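Local coordinates for protein oxidoreductase (Ralstonia eutropha, PDB 3HJ9) that binds flavin mononucleotide at the interface of its two subunits and probably acts as a nitroreductase-family oxidoreductase, at residues Arg106-Val110 and His111-Glu115; Leu155-Thr158 and Phe159-Ala163; Met167-Asn170 and Ala171-Cys175. All blocks are in the same frame, centred on the assembly; numbering follows the deposited sequence. Where two conformers were deposited one is given.

Contact 1. Residues Arg106-Val110 and His111-Glu115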
loop_
_atom_site.group_PDB
_atom_site.type_symbol
_atom_site.label_atom_id
_atom_site.label_comp_id
_atom_site.label_asym_id
_atom_site.label_seq_id
_atom_site.Cartn_x
_atom_site.Cartn_y
_atom_site.Cartn_z
ATOM N N ARG A 106 -12.271 -10.387 13.740
ATOM C CA ARG A 106 -11.897 -9.003 13.491
ATOM C C ARG A 106 -10.720 -8.700 14.433
ATOM O O ARG A 106 -10.788 -8.958 15.646
ATOM C CB ARG A 106 -13.029 -8.008 13.749
ATOM C CG ARG A 106 -12.698 -6.585 13.264
ATOM C CD ARG A 106 -13.849 -5.646 13.449
ATOM N NE ARG A 106 -14.183 -5.494 14.860
ATOM C CZ ARG A 106 -15.309 -4.948 15.342
ATOM N NH1 ARG A 106 -16.261 -4.450 14.542
ATOM N NH2 ARG A 106 -15.482 -4.885 16.666
ATOM N N TYR A 107 -9.652 -8.156 13.854
ATOM C CA TYR A 107 -8.490 -7.726 14.607
ATOM C C TYR A 107 -8.782 -6.373 15.248
ATOM O O TYR A 107 -9.167 -5.443 14.562
ATOM C CB TYR A 107 -7.264 -7.623 13.704
ATOM C CG TYR A 107 -6.061 -7.075 14.404
ATOM C CD1 TYR A 107 -5.449 -7.785 15.436
ATOM C CD2 TYR A 107 -5.495 -5.847 14.025
ATOM C CE1 TYR A 107 -4.303 -7.270 16.098
ATOM C CE2 TYR A 107 -4.341 -5.347 14.667
ATOM C CZ TYR A 107 -3.763 -6.059 15.706
ATOM O OH TYR A 107 -2.656 -5.564 16.345
ATOM N N ASP A 108 -8.585 -6.288 16.559
ATOM C CA ASP A 108 -8.748 -5.071 17.339
ATOM C C ASP A 108 -7.310 -4.573 17.613
ATOM O O ASP A 108 -6.618 -5.156 18.449
ATOM C CB ASP A 108 -9.492 -5.391 18.635
ATOM C CG ASP A 108 -9.637 -4.211 19.553
ATOM O OD1 ASP A 108 -9.173 -3.087 19.279
ATOM O OD2 ASP A 108 -10.228 -4.430 20.614
ATOM N N PRO A 109 -6.877 -3.484 16.946
ATOM C CA PRO A 109 -5.498 -2.983 17.182
ATOM C C PRO A 109 -5.185 -2.430 18.554
ATOM O O PRO A 109 -4.099 -2.677 19.044
ATOM C CB PRO A 109 -5.366 -1.868 16.159
ATOM C CG PRO A 109 -6.313 -2.232 15.093
ATOM C CD PRO A 109 -7.495 -2.749 15.827
ATOM N N VAL A 110 -6.129 -1.717 19.167
ATOM C CA VAL A 110 -5.918 -1.090 20.467
ATOM C C VAL A 110 -5.637 -2.132 21.569
ATOM O O VAL A 110 -4.819 -1.870 22.441
ATOM C CB VAL A 110 -7.102 -0.126 20.834
ATOM C CG1 VAL A 110 -6.998 0.374 22.287
ATOM C CG2 VAL A 110 -7.172 1.030 19.810
ATOM N N HIS A 111 -6.296 -3.298 21.489
ATOM C CA HIS A 111 -6.128 -4.389 22.452
ATOM C C HIS A 111 -5.344 -5.582 21.923
ATOM O O HIS A 111 -5.134 -6.541 22.666
ATOM C CB HIS A 111 -7.500 -4.847 22.977
ATOM C CG HIS A 111 -8.272 -3.758 23.644
ATOM N ND1 HIS A 111 -8.022 -3.363 24.938
ATOM C CD2 HIS A 111 -9.255 -2.949 23.184
ATOM C CE1 HIS A 111 -8.831 -2.371 25.255
ATOM N NE2 HIS A 111 -9.592 -2.104 24.207
ATOM N N HIS A 112 -4.906 -5.514 20.666
ATOM C CA HIS A 112 -4.117 -6.522 19.995
ATOM C C HIS A 112 -4.686 -7.918 20.238
ATOM O O HIS A 112 -4.059 -8.763 20.842
ATOM C CB HIS A 112 -2.636 -6.401 20.380
ATOM C CG HIS A 112 -1.719 -7.256 19.561
ATOM N ND1 HIS A 112 -1.664 -7.180 18.187
ATOM C CD2 HIS A 112 -0.797 -8.182 19.924
ATOM C CE1 HIS A 112 -0.776 -8.045 17.736
ATOM N NE2 HIS A 112 -0.239 -8.666 18.768
ATOM N N CYS A 113 -5.935 -8.089 19.836
ATOM C CA CYS A 113 -6.593 -9.368 19.933
ATOM C C CYS A 113 -7.568 -9.532 18.776
ATOM O O CYS A 113 -7.873 -8.560 18.078
ATOM C CB CYS A 113 -7.313 -9.479 21.271
ATOM S SG CYS A 113 -8.613 -8.307 21.398
ATOM N N LEU A 114 -8.064 -10.758 18.650
ATOM C CA LEU A 114 -9.046 -11.177 17.640
ATOM C C LEU A 114 -10.413 -11.434 18.320
ATOM O O LEU A 114 -10.484 -12.117 19.316
ATOM C CB LEU A 114 -8.540 -12.446 16.947
ATOM C CG LEU A 114 -7.268 -12.359 16.074
ATOM C CD1 LEU A 114 -6.781 -13.769 15.660
ATOM C CD2 LEU A 114 -7.578 -11.505 14.900
ATOM N N GLU A 115 -11.472 -10.847 17.777
ATOM C CA GLU A 115 -12.853 -10.964 18.272
ATOM C C GLU A 115 -13.641 -11.728 17.213
ATOM O O GLU A 115 -13.566 -11.387 16.036
ATOM C CB GLU A 115 -13.462 -9.576 18.447
ATOM C CG GLU A 115 -12.785 -8.730 19.507
ATOM C CD GLU A 115 -13.445 -7.328 19.715
ATOM O OE1 GLU A 115 -13.780 -7.015 20.886
ATOM O OE2 GLU A 115 -13.646 -6.555 18.734
HETATM O O HOH W 1 -12.155 -6.237 16.647
HETATM O O HOH W 2 -11.561 -6.030 22.419
HETATM O O HOH W 3 -13.062 -3.601 19.213
#
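Arg106-Val110 and His111-Glu115 make up the closed end of an antiparallel beta hairpin, strands 103-108 and 113-116, in which Arg106 pairs with Glu115, Tyr107 with Leu114 and Asp108 with Cys113. His112 and Cys113 both face Asp108, a G1 beta bulge, and His112 adopts left-handed backbone angles. Asp108 N gives Cys113 O a nearly straight 2.8 Å bond, whereas the return bond from Cys113 N to Asp108 O is weak at 3.3 Å. On the face bearing Arg106, Asp108, Cys113 and Glu115, the arginine and glutamate chains run side by side. Arg106 NH2 uses its in-plane N-H to meet Glu115 OE2 at 3.2 Å in a salt bridge, after the arginine chain bends at chi3 (63°). One water accepts from Arg106 NE and donates to Glu115 OE2, so the pair is joined twice. Two further waters bridge Asp108 OD2 to the Glu115 carboxylate, one of them weakly at the aspartate. On His111, Asp108 OD2 sits at the ring edge, 3.1 Å from CD2, while Val110 CG1 lies over a face in a CH-pi contact. Toward helix 62-73, Tyr107 and Leu114 pack on Leu69. There Tyr107 OH meets His112 ND1 at 2.6 Å, edge to edge with the ring planes at 88°, and His112 NE2 bonds to Ser66 OG. Two polar partners thus fix the rotation of the His112 ring. On the other face, Asp108 OD2 and Glu115 OE1 stand 4.4 Å apart; the bridging waters and the arginine probably offset their repulsion.

Contact 2. Residues Leu155-Thr158 and Phe159-Ala163. With FMN (flavin mononucleotide), chain F.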
loop_
_atom_site.group_PDB
_atom_site.type_symbol
_atom_site.label_atom_id
_atom_site.label_comp_id
_atom_site.label_asym_id
_atom_site.label_seq_id
_atom_site.Cartn_x
_atom_site.Cartn_y
_atom_site.Cartn_z
ATOM N N LEU A 155 -13.600 10.419 -3.795
ATOM C CA LEU A 155 -12.266 9.976 -3.343
ATOM C C LEU A 155 -12.275 8.820 -2.368
ATOM O O LEU A 155 -11.188 8.315 -2.079
ATOM C CB LEU A 155 -11.483 11.148 -2.725
ATOM C CG LEU A 155 -11.127 12.286 -3.663
ATOM C CD1 LEU A 155 -10.524 13.436 -2.888
ATOM C CD2 LEU A 155 -10.181 11.779 -4.724
ATOM N N ARG A 156 -13.456 8.369 -1.904
ATOM C CA ARG A 156 -13.544 7.301 -0.904
ATOM C C ARG A 156 -12.978 5.969 -1.371
ATOM O O ARG A 156 -12.286 5.305 -0.586
ATOM C CB ARG A 156 -14.960 7.095 -0.371
ATOM C CG ARG A 156 -15.473 8.278 0.393
ATOM C CD ARG A 156 -16.911 8.097 0.781
ATOM N NE ARG A 156 -17.447 9.385 1.181
ATOM C CZ ARG A 156 -18.726 9.735 1.219
ATOM N NH1 ARG A 156 -19.713 8.884 0.879
ATOM N NH2 ARG A 156 -19.019 10.979 1.594
ATOM N N GLU A 157 -13.261 5.588 -2.621
ATOM C CA GLU A 157 -12.721 4.305 -3.133
ATOM C C GLU A 157 -11.208 4.399 -3.224
ATOM O O GLU A 157 -10.540 3.446 -2.837
ATOM C CB GLU A 157 -13.316 3.845 -4.472
ATOM C CG GLU A 157 -12.746 2.473 -4.957
ATOM C CD GLU A 157 -12.932 1.327 -3.957
ATOM O OE1 GLU A 157 -14.063 0.829 -3.834
ATOM O OE2 GLU A 157 -11.932 0.878 -3.327
ATOM N N THR A 158 -10.666 5.539 -3.685
ATOM C CA THR A 158 -9.204 5.731 -3.744
ATOM C C THR A 158 -8.567 5.669 -2.333
ATOM O O THR A 158 -7.558 5.008 -2.129
ATOM C CB THR A 158 -8.819 7.065 -4.381
ATOM O OG1 THR A 158 -9.363 7.139 -5.708
ATOM C CG2 THR A 158 -7.290 7.239 -4.442
ATOM N N PHE A 159 -9.161 6.380 -1.377
ATOM C CA PHE A 159 -8.637 6.411 0.011
ATOM C C PHE A 159 -8.705 5.047 0.684
ATOM O O PHE A 159 -7.730 4.625 1.302
ATOM C CB PHE A 159 -9.364 7.465 0.818
ATOM C CG PHE A 159 -9.006 8.896 0.474
ATOM C CD1 PHE A 159 -8.193 9.256 -0.619
ATOM C CD2 PHE A 159 -9.599 9.902 1.187
ATOM C CE1 PHE A 159 -7.920 10.549 -0.910
ATOM C CE2 PHE A 159 -9.343 11.247 0.872
ATOM C CZ PHE A 159 -8.487 11.566 -0.158
ATOM N N SER A 160 -9.827 4.349 0.531
ATOM C CA SER A 160 -10.010 2.984 1.071
ATOM C C SER A 160 -9.014 2.002 0.483
ATOM O O SER A 160 -8.338 1.281 1.217
ATOM C CB SER A 160 -11.395 2.441 0.739
ATOM O OG SER A 160 -12.378 3.236 1.320
ATOM N N ALA A 161 -8.930 1.991 -0.854
ATOM C CA ALA A 161 -8.024 1.084 -1.609
ATOM C C ALA A 161 -6.542 1.372 -1.308
ATOM O O ALA A 161 -5.785 0.439 -1.137
ATOM C CB ALA A 161 -8.293 1.173 -3.151
ATOM N N ALA A 162 -6.154 2.652 -1.216
ATOM C CA ALA A 162 -4.759 3.047 -0.891
ATOM C C ALA A 162 -4.354 2.619 0.524
ATOM O O ALA A 162 -3.284 1.993 0.701
ATOM C CB ALA A 162 -4.531 4.560 -1.069
ATOM N N ALA A 163 -5.228 2.910 1.501
ATOM C CA ALA A 163 -5.064 2.484 2.918
ATOM C C ALA A 163 -4.959 0.967 2.992
ATOM O O ALA A 163 -3.999 0.466 3.576
ATOM C CB ALA A 163 -6.241 2.983 3.795
HETATM N N1 FMN F . -2.295 13.912 4.904
HETATM C C2 FMN F . -2.354 15.212 4.456
HETATM O O2 FMN F . -1.832 16.110 5.101
HETATM N N3 FMN F . -2.987 15.503 3.255
HETATM C C4 FMN F . -3.602 14.527 2.518
HETATM O O4 FMN F . -4.136 14.848 1.435
HETATM C C4A FMN F . -3.566 13.213 2.969
HETATM N N5 FMN F . -4.143 12.210 2.206
HETATM C C5A FMN F . -4.088 10.884 2.577
HETATM C C6 FMN F . -4.705 9.922 1.751
HETATM C C7 FMN F . -4.655 8.568 2.111
HETATM C C7M FMN F . -5.296 7.548 1.222
HETATM C C8 FMN F . -4.014 8.187 3.287
HETATM C C8M FMN F . -3.944 6.750 3.716
HETATM C C9 FMN F . -3.407 9.136 4.101
HETATM C C9A FMN F . -3.427 10.523 3.776
HETATM N N10 FMN F . -2.835 11.546 4.566
HETATM C C10 FMN F . -2.900 12.890 4.166
HETATM C "C1'" FMN F . -2.088 11.225 5.820
HETATM C "C2'" FMN F . -2.972 10.911 6.993
HETATM O "O2'" FMN F . -3.551 12.120 7.403
HETATM C "C3'" FMN F . -2.174 10.252 8.114
HETATM O "O3'" FMN F . -1.755 9.012 7.628
HETATM C "C4'" FMN F . -2.969 10.152 9.439
HETATM O "O4'" FMN F . -3.080 11.444 9.947
HETATM C "C5'" FMN F . -2.339 9.344 10.557
HETATM O "O5'" FMN F . -1.007 9.781 10.758
HETATM P P FMN F . 0.175 8.711 10.543
HETATM O O1P FMN F . -0.140 7.320 11.028
HETATM O O2P FMN F . 0.474 8.530 9.051
HETATM O O3P FMN F . 1.359 9.342 11.229
#
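Arg156 O is gripped twice by Ser160, whose backbone N (2.9 Å) and OG (2.8 Å, in one of two modelled conformers) arrive from opposite faces of the carbonyl plane. This lies near the N-terminal end of helix 156-177, which borders the flavin site at the subunit interface, and the serine hydroxyl folds back on the helix because OG stands beside its own backbone N (chi1 -62°). OG stands 36° out of the carbonyl plane, an addition to the regular helical bond from Ser160 N. One residue back, Phe159 N bonds to Leu155 O, and the same two residues meet through their side chains in a CH-pi contact: Leu155 CB lies over one face of the Phe159 ring, 4.1 Å from its centroid, and Leu155 CD1 reaches CZ at 3.9 Å. The opposite face receives the flavin, with FMN C6 above it and offset toward the rim. The ring is therefore a spacer between leucine and cofactor, and Trp187 of the second subunit meets it as well. Two polar ends nearby are taken up by arginines, one from each subunit: in one of its two conformers Glu157 OE1 forms a salt bridge with Arg190 of the same chain, and Thr158 OG1 bonds to Arg190 of the second subunit. The dimethylbenzene end of the flavin comes up against the helix itself, where the methyl C7M of FMN sits 3.7 Å from Phe159 CA and 3.8 Å from Ala162 CB.

Contact 3. Residues Met167-Asn170 and Ala171-Cys175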
loop_
_atom_site.group_PDB
_atom_site.type_symbol
_atom_site.label_atom_id
_atom_site.label_comp_id
_atom_site.label_asym_id
_atom_site.label_seq_id
_atom_site.Cartn_x
_atom_site.Cartn_y
_atom_site.Cartn_z
HETATM N N MSE A 167 -1.569 -1.340 3.998
HETATM C CA MSE A 167 -1.654 -2.332 5.069
HETATM C C MSE A 167 -1.307 -3.712 4.542
HETATM O O MSE A 167 -0.565 -4.480 5.192
HETATM C CB MSE A 167 -3.047 -2.343 5.690
HETATM C CG MSE A 167 -3.365 -1.028 6.334
HETATM SE SE MSE A 167 -5.278 -0.830 6.619
HETATM C CE MSE A 167 -5.411 -1.462 8.409
ATOM N N ALA A 168 -1.815 -4.009 3.352
ATOM C CA ALA A 168 -1.471 -5.279 2.661
ATOM C C ALA A 168 0.028 -5.277 2.325
ATOM O O ALA A 168 0.645 -6.344 2.323
ATOM C CB ALA A 168 -2.297 -5.455 1.382
ATOM N N GLU A 169 0.628 -4.092 2.061
ATOM C CA GLU A 169 2.072 -4.041 1.759
ATOM C C GLU A 169 2.918 -4.334 3.003
ATOM O O GLU A 169 3.924 -5.039 2.915
ATOM C CB GLU A 169 2.478 -2.714 1.105
ATOM C CG GLU A 169 3.906 -2.664 0.609
ATOM C CD GLU A 169 4.242 -3.677 -0.487
ATOM O OE1 GLU A 169 3.344 -4.425 -0.945
ATOM O OE2 GLU A 169 5.435 -3.710 -0.903
ATOM N N ASN A 170 2.519 -3.783 4.155
ATOM C CA ASN A 170 3.164 -4.129 5.413
ATOM C C ASN A 170 3.137 -5.654 5.613
ATOM O O ASN A 170 4.128 -6.230 6.048
ATOM C CB ASN A 170 2.479 -3.472 6.620
ATOM C CG ASN A 170 2.733 -1.982 6.719
ATOM O OD1 ASN A 170 3.511 -1.420 5.945
ATOM N ND2 ASN A 170 2.046 -1.325 7.669
ATOM N N ALA A 171 2.000 -6.280 5.308
ATOM C CA ALA A 171 1.828 -7.761 5.459
ATOM C C ALA A 171 2.747 -8.538 4.518
ATOM O O ALA A 171 3.340 -9.568 4.915
ATOM C CB ALA A 171 0.336 -8.182 5.254
ATOM N N TYR A 172 2.814 -8.098 3.259
ATOM C CA TYR A 172 3.768 -8.667 2.274
ATOM C C TYR A 172 5.210 -8.671 2.747
ATOM O O TYR A 172 5.895 -9.694 2.667
ATOM C CB TYR A 172 3.739 -7.899 0.954
ATOM C CG TYR A 172 2.876 -8.426 -0.154
ATOM C CD1 TYR A 172 3.186 -9.623 -0.797
ATOM C CD2 TYR A 172 1.806 -7.665 -0.655
ATOM C CE1 TYR A 172 2.395 -10.082 -1.916
ATOM C CE2 TYR A 172 1.047 -8.107 -1.760
ATOM C CZ TYR A 172 1.331 -9.289 -2.375
ATOM O OH TYR A 172 0.560 -9.662 -3.452
ATOM N N LEU A 173 5.648 -7.505 3.221
ATOM C CA LEU A 173 7.001 -7.294 3.730
ATOM C C LEU A 173 7.258 -8.152 4.977
ATOM O O LEU A 173 8.327 -8.796 5.078
ATOM C CB LEU A 173 7.293 -5.788 3.976
ATOM C CG LEU A 173 7.338 -4.917 2.700
ATOM C CD1 LEU A 173 7.375 -3.418 3.017
ATOM C CD2 LEU A 173 8.495 -5.320 1.749
ATOM N N TYR A 174 6.270 -8.222 5.881
ATOM C CA TYR A 174 6.379 -9.121 7.043
ATOM C C TYR A 174 6.544 -10.579 6.559
ATOM O O TYR A 174 7.453 -11.287 7.017
ATOM C CB TYR A 174 5.223 -8.965 8.057
ATOM C CG TYR A 174 5.395 -9.955 9.138
ATOM C CD1 TYR A 174 6.299 -9.729 10.182
ATOM C CD2 TYR A 174 4.766 -11.200 9.061
ATOM C CE1 TYR A 174 6.526 -10.720 11.156
ATOM C CE2 TYR A 174 4.993 -12.194 10.026
ATOM C CZ TYR A 174 5.853 -11.944 11.068
ATOM O OH TYR A 174 6.065 -12.948 11.983
ATOM N N CYS A 175 5.723 -10.993 5.600
ATOM C CA CYS A 175 5.802 -12.362 5.077
ATOM C C CYS A 175 7.187 -12.687 4.522
ATOM O O CYS A 175 7.745 -13.767 4.823
ATOM C CB CYS A 175 4.694 -12.638 4.064
ATOM S SG CYS A 175 3.103 -12.730 4.903
#
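From Met167 to Tyr174 the backbone is regular alpha helix, with Ala171, Tyr172, Leu173 and Tyr174 N bonded to the carbonyls of Met167, Ala168, Glu169 and Asn170, the Tyr172 N to Ala168 O bond being 2.9 Å. Among the side chains, Glu169 and Tyr172 cross at about a right angle. A bend at chi2 of Glu169 (62°) turns its carboxylate along the helix, so that OE1 comes 3.6 Å from Tyr172 CD2, with carboxylate and ring planes 52° apart. The Tyr172 ring has an unusual chi1 of -96° and lies close over the preceding turn, its CD2 only 3.5 Å from Ala168 O; both oxygens approach it obliquely. The far end of this ring is well held: Tyr172 OH bonds to Ser51 OG and Val184 N, and Arg49 makes a cation-pi contact with the ring. Since Arg49 and Ser51 bind FMN, Tyr172 is a second-shell residue that probably positions them. Leu173 CG lies alongside the preceding turn, 3.4 Å from Glu169 O, and Ala171 CB rests 3.5 Å from Ala168 O. The opposite flank is polar at its ends: Asn170 ND2 bonds to Ala71 O, and Tyr174 OH to Glu67 OE1. Glu169 OE2 and Asn170 ND2 also exchange weak hydrogen bonds with Asn170 and Glu169 of the second subunit, whose Leu173 packs on Leu173 here. The segment is thus buried on several sides: Ala171 and Tyr174 press on helix 62-73, Tyr172 and Cys175 on strands 181-185 and 203-212, and Glu169, Asn170 and Leu173 on the neighbouring subunit.

Along the chain the three contacts come in series, all within the nitroreductase-family part of the protein. Contact 1 is the end of a hairpin within the antiparallel sheet; contacts 2 and 3 are successive portions of helix 156-177, their centres about 18 Å apart. Contact 1 touches neither: its centre is about 23 Å from that of contact 2, and the centres of contacts 1 and 3 are about 18 Å apart. Helix 62-73 lies between, taking side chains from both contact 1 and contact 3. Contacts 2 and 3 each reach the second subunit and serve different flavins: the first lines one FMN directly, the second backs residues of the other site. One long helix thereby ties both sites to the dimer interface.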